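Local structure of esterase (Staphylococcus aureus subsp. aureus USA300_TCH1516, 3D7R) at residues A[263-269]-A[293-299]. The protein is a putative esterase of the alpha/beta hydrolase fold, probably hydrolysing ester bonds of substrates not yet identified. Residues are numbered along the deposited sequence; the frame is centred on the assembly and turned at random.
Sequences GGGREMT and PKMVHDF
The carbonyl O of P293 lies 3.3 Å from CA of G265, so close that a side chain pointing this way would collide with it; glycine suits the place. K294 and R266 run side by side, the aliphatic CB and CG of the lysine lying over one face of the guanidinium, with CG 3.7 Å from NH2, while the two charged ends stay apart. M295 O accepts R266 N at 3.0 Å and also meets CA of G264 at 3.3 Å in a CA-H...O contact, again possible because G264 is bare. A water bridges R266 O and the backbone N of H297. H297 turns ND1 to OE1 of E267 in a nearly straight bond of 2.8 Å, its CG swung opposite the backbone N (chi1 -179°). OE1 lies close to the imidazole plane, at the ring edge, although the carboxylate is turned 79° from the ring and receives ND1 from above its own plane. E267 OE2 is gripped by G264 N at 2.9 Å and by S200 OG, which fixes the carboxylate's rotation. F299 packs CE2 against G263 O at 3.8 Å, a van der Waals contact at the strand end. This His-carboxylate pair, E267 after strand 259-264 and H297 after strand 287-292, is placed as the acid and histidine are in the alpha/beta hydrolase fold.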
loop_
_atom_site.group_PDB
_atom_site.type_symbol
_atom_site.label_atom_id
_atom_site.label_comp_id
_atom_site.label_asym_id
_atom_site.label_seq_id
_atom_site.Cartn_x
_atom_site.Cartn_y
_atom_site.Cartn_z
ATOM N N GLY A 263 6.958 6.704 -6.782
ATOM C CA GLY A 263 6.180 6.259 -7.919
ATOM C C GLY A 263 6.974 6.320 -9.188
ATOM O O GLY A 263 8.090 6.829 -9.187
ATOM N N GLY A 264 6.393 5.780 -10.265
ATOM C CA GLY A 264 7.036 5.763 -11.590
ATOM C C GLY A 264 6.249 6.552 -12.606
ATOM O O GLY A 264 5.040 6.762 -12.436
ATOM N N GLY A 265 6.928 6.998 -13.662
ATOM C CA GLY A 265 6.282 7.740 -14.746
ATOM C C GLY A 265 5.524 6.835 -15.714
ATOM O O GLY A 265 4.741 7.325 -16.534
ATOM N N ARG A 266 5.735 5.521 -15.610
ATOM C CA ARG A 266 5.038 4.562 -16.488
ATOM C C ARG A 266 3.841 3.858 -15.834
ATOM O O ARG A 266 3.465 2.743 -16.230
ATOM C CB ARG A 266 6.021 3.549 -17.093
ATOM C CG ARG A 266 6.987 4.226 -18.051
ATOM C CD ARG A 266 7.909 3.283 -18.827
ATOM N NE ARG A 266 8.829 4.114 -19.619
ATOM C CZ ARG A 266 9.937 3.690 -20.223
ATOM N NH1 ARG A 266 10.309 2.414 -20.156
ATOM N NH2 ARG A 266 10.685 4.555 -20.895
ATOM N N GLU A 267 3.235 4.502 -14.845
ATOM C CA GLU A 267 2.033 3.963 -14.222
ATOM C C GLU A 267 0.890 4.967 -14.312
ATOM O O GLU A 267 1.122 6.164 -14.190
ATOM C CB GLU A 267 2.290 3.533 -12.766
ATOM C CG GLU A 267 2.863 4.607 -11.837
ATOM C CD GLU A 267 2.946 4.141 -10.383
ATOM O OE1 GLU A 267 1.948 3.583 -9.889
ATOM O OE2 GLU A 267 4.000 4.324 -9.736
HETATM N N MSE A 268 -0.336 4.466 -14.515
HETATM C CA MSE A 268 -1.509 5.313 -14.795
HETATM C C MSE A 268 -1.895 6.214 -13.626
HETATM O O MSE A 268 -2.699 7.126 -13.782
HETATM C CB MSE A 268 -2.719 4.437 -15.130
HETATM C CG MSE A 268 -2.818 3.964 -16.561
HETATM SE SE MSE A 268 -4.185 2.514 -16.669
HETATM C CE MSE A 268 -5.470 3.209 -15.441
ATOM N N THR A 269 -1.340 5.923 -12.456
ATOM C CA THR A 269 -1.564 6.700 -11.223
ATOM C C THR A 269 -0.731 7.952 -11.192
ATOM O O THR A 269 -0.861 8.754 -10.268
ATOM C CB THR A 269 -1.157 5.890 -9.981
ATOM O OG1 THR A 269 0.144 5.334 -10.205
ATOM C CG2 THR A 269 -2.130 4.743 -9.730
ATOM N N PRO A 293 11.025 8.420 -13.535
ATOM C CA PRO A 293 10.356 8.549 -14.845
ATOM C C PRO A 293 10.128 7.251 -15.633
ATOM O O PRO A 293 9.093 7.115 -16.285
ATOM C CB PRO A 293 11.296 9.464 -15.632
ATOM C CG PRO A 293 11.969 10.269 -14.589
ATOM C CD PRO A 293 12.169 9.343 -13.407
ATOM N N LYS A 294 11.049 6.297 -15.564
ATOM C CA LYS A 294 10.929 5.110 -16.414
ATOM C C LYS A 294 10.373 3.901 -15.680
ATOM O O LYS A 294 10.212 2.831 -16.265
ATOM C CB LYS A 294 12.265 4.787 -17.079
ATOM C CG LYS A 294 12.729 5.874 -18.087
ATOM C CD LYS A 294 14.247 5.917 -18.261
ATOM C CE LYS A 294 14.862 4.562 -18.567
ATOM N NZ LYS A 294 15.136 3.755 -17.330
HETATM N N MSE A 295 10.038 4.075 -14.406
HETATM C CA MSE A 295 9.590 2.936 -13.594
HETATM C C MSE A 295 8.113 2.608 -13.739
HETATM O O MSE A 295 7.274 3.492 -14.017
HETATM C CB MSE A 295 9.933 3.153 -12.117
HETATM C CG MSE A 295 11.419 3.040 -11.820
HETATM SE SE MSE A 295 12.123 1.272 -12.278
HETATM C CE MSE A 295 12.855 1.659 -14.018
ATOM N N VAL A 296 7.805 1.333 -13.487
ATOM C CA VAL A 296 6.463 0.789 -13.589
ATOM C C VAL A 296 5.718 0.850 -12.249
ATOM O O VAL A 296 6.312 1.176 -11.210
ATOM C CB VAL A 296 6.481 -0.680 -14.138
ATOM C CG1 VAL A 296 7.220 -0.754 -15.495
ATOM C CG2 VAL A 296 7.091 -1.669 -13.129
ATOM N N HIS A 297 4.423 0.533 -12.282
ATOM C CA HIS A 297 3.610 0.471 -11.063
ATOM C C HIS A 297 4.240 -0.448 -10.024
ATOM O O HIS A 297 4.568 -1.593 -10.336
ATOM C CB HIS A 297 2.198 -0.033 -11.372
ATOM C CG HIS A 297 1.317 -0.103 -10.159
ATOM N ND1 HIS A 297 0.945 1.020 -9.449
ATOM C CD2 HIS A 297 0.761 -1.159 -9.516
ATOM C CE1 HIS A 297 0.186 0.659 -8.426
ATOM N NE2 HIS A 297 0.062 -0.657 -8.443
ATOM N N ASP A 298 4.433 0.066 -8.805
ATOM C CA ASP A 298 4.823 -0.772 -7.667
ATOM C C ASP A 298 6.253 -1.249 -7.857
ATOM O O ASP A 298 6.640 -2.324 -7.340
ATOM C CB ASP A 298 3.885 -1.989 -7.588
ATOM C CG ASP A 298 3.567 -2.435 -6.151
ATOM O OD1 ASP A 298 3.747 -1.659 -5.201
ATOM O OD2 ASP A 298 3.095 -3.585 -5.992
ATOM N N PHE A 299 7.055 -0.452 -8.571
ATOM C CA PHE A 299 8.378 -0.924 -9.018
ATOM C C PHE A 299 9.297 -1.508 -7.924
ATOM O O PHE A 299 10.024 -2.438 -8.223
ATOM C CB PHE A 299 9.112 0.118 -9.877
ATOM C CG PHE A 299 9.715 1.250 -9.095
ATOM C CD1 PHE A 299 11.001 1.132 -8.546
ATOM C CD2 PHE A 299 9.013 2.442 -8.926
ATOM C CE1 PHE A 299 11.578 2.188 -7.811
ATOM C CE2 PHE A 299 9.563 3.508 -8.192
ATOM C CZ PHE A 299 10.848 3.383 -7.633
HETATM O O HOH W 1 3.177 -0.090 -14.705
#